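Local coordinates for aprataxin and PNK-like factor (Homo sapiens, PDB 5W7W), which serves as a histone chaperone in the repair of single- and double-strand DNA breaks, its FHA domain mediating interaction with XRCC1 and XRCC4, at residues L48-G52 against G53-I57. Residues are numbered along the deposited sequence; the frame is centred on the assembly and turned at random.
Sequences LEVAG and GQLRI. With FMT (formic acid), chain E.
CG of Glu-49 lies anti to N (chi1 -170°) and the chain bends at the next bond, while Arg-56 holds CG between N and carbonyl carbon (chi1 49°) and runs extended to NE; the two lie alongside each other on one face of a beta hairpin of the FHA domain whose strands are joined by a two-residue type I' turn. Arg-56 NE donates to Glu-49 OE1 at 2.8 Å in a salt bridge; OE1 lies near the guanidinium plane, but NE reaches it from above the carboxylate plane, the two planes being 49° apart. Arg-56 NH2 adds weak, longer bonds to both carboxylate oxygens, and Trp-83 offers the guanidinium a cation-pi partner. A leucine in place of Arg-56 would probably leave the Glu-49 carboxylate without its countercharge and freer to turn. In the backbone of this hydrogen-bonded pair, Glu-49 N donates to Arg-56 O at 2.9 Å. On the buried face, Leu-48 CD2 packs on Ile-57 CB (3.7 Å) and Val-50 CG2 on Leu-55 CD1 (3.8 Å); Val-50 and Leu-55 also touch Leu-21 and Phe-8 of the other sheet. Gly-52 and Gly-53 fill the turn's central positions with the positive phi that glycine favours, and Gln-54 N bonds to Ala-51 O at 3.0 Å from above the carbonyl plane.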
# COMPACT_ATOMS: atom_id res chain seq x y z
N LEU A 48 -1.40 2.09 -6.29
CA LEU A 48 -1.81 0.70 -6.14
C LEU A 48 -2.68 0.34 -7.32
O LEU A 48 -3.51 1.15 -7.75
CB LEU A 48 -2.63 0.50 -4.87
CG LEU A 48 -1.89 0.75 -3.58
CD1 LEU A 48 -2.81 0.58 -2.39
CD2 LEU A 48 -0.72 -0.17 -3.43
N GLU A 49 -2.50 -0.86 -7.87
CA GLU A 49 -3.37 -1.33 -8.93
C GLU A 49 -3.89 -2.71 -8.60
O GLU A 49 -3.11 -3.62 -8.32
CB GLU A 49 -2.64 -1.39 -10.27
CG GLU A 49 -3.60 -1.66 -11.42
CD GLU A 49 -3.01 -2.47 -12.53
OE1 GLU A 49 -2.48 -3.57 -12.25
OE2 GLU A 49 -3.11 -2.01 -13.68
N VAL A 50 -5.22 -2.86 -8.70
CA VAL A 50 -5.91 -4.14 -8.60
C VAL A 50 -6.32 -4.55 -10.01
O VAL A 50 -7.05 -3.82 -10.70
CB VAL A 50 -7.15 -4.01 -7.70
CG1 VAL A 50 -7.95 -5.29 -7.71
CG2 VAL A 50 -6.73 -3.62 -6.27
N ALA A 51 -5.86 -5.72 -10.44
CA ALA A 51 -6.19 -6.24 -11.76
C ALA A 51 -5.92 -7.73 -11.78
O ALA A 51 -4.92 -8.20 -11.24
CB ALA A 51 -5.33 -5.57 -12.84
N GLY A 52 -6.82 -8.47 -12.40
CA GLY A 52 -6.57 -9.88 -12.61
C GLY A 52 -6.28 -10.65 -11.34
O GLY A 52 -5.44 -11.56 -11.34
N GLY A 53 -6.94 -10.29 -10.24
CA GLY A 53 -6.76 -11.02 -9.01
C GLY A 53 -5.48 -10.72 -8.27
O GLY A 53 -5.13 -11.46 -7.35
N GLN A 54 -4.78 -9.65 -8.64
CA GLN A 54 -3.51 -9.29 -8.03
C GLN A 54 -3.48 -7.81 -7.71
O GLN A 54 -4.17 -6.99 -8.32
CB GLN A 54 -2.32 -9.57 -8.94
CG GLN A 54 -2.11 -11.04 -9.21
CD GLN A 54 -0.92 -11.30 -10.11
OE1 GLN A 54 -1.06 -11.28 -11.34
NE2 GLN A 54 0.24 -11.49 -9.53
N LEU A 55 -2.67 -7.49 -6.71
CA LEU A 55 -2.41 -6.13 -6.28
C LEU A 55 -0.93 -5.83 -6.46
O LEU A 55 -0.10 -6.63 -6.03
CB LEU A 55 -2.78 -6.00 -4.80
CG LEU A 55 -2.42 -4.67 -4.13
CD1 LEU A 55 -3.22 -3.54 -4.73
CD2 LEU A 55 -2.65 -4.74 -2.61
N ARG A 56 -0.60 -4.70 -7.10
CA ARG A 56 0.79 -4.27 -7.21
C ARG A 56 0.89 -2.80 -6.83
O ARG A 56 -0.08 -2.04 -6.91
CB ARG A 56 1.39 -4.54 -8.60
CG ARG A 56 0.53 -4.08 -9.76
CD ARG A 56 1.20 -4.27 -11.10
NE ARG A 56 0.35 -3.80 -12.18
CZ ARG A 56 0.76 -3.54 -13.42
NH1 ARG A 56 2.01 -3.72 -13.78
NH2 ARG A 56 -0.14 -3.10 -14.30
N ILE A 57 2.09 -2.41 -6.38
CA ILE A 57 2.40 -1.05 -5.97
C ILE A 57 3.55 -0.52 -6.81
O ILE A 57 4.52 -1.23 -7.07
CB ILE A 57 2.75 -0.98 -4.46
CG1 ILE A 57 2.96 0.47 -4.02
CG2 ILE A 57 3.99 -1.81 -4.10
CD1 ILE A 57 3.01 0.66 -2.54
C FMT E . -8.93 -6.56 -14.74
O1 FMT E . -9.01 -7.05 -13.63
O2 FMT E . -8.76 -5.35 -14.93
O HOH W 1 -2.46 -5.76 -10.48
O HOH W 2 -3.01 -9.97 -12.56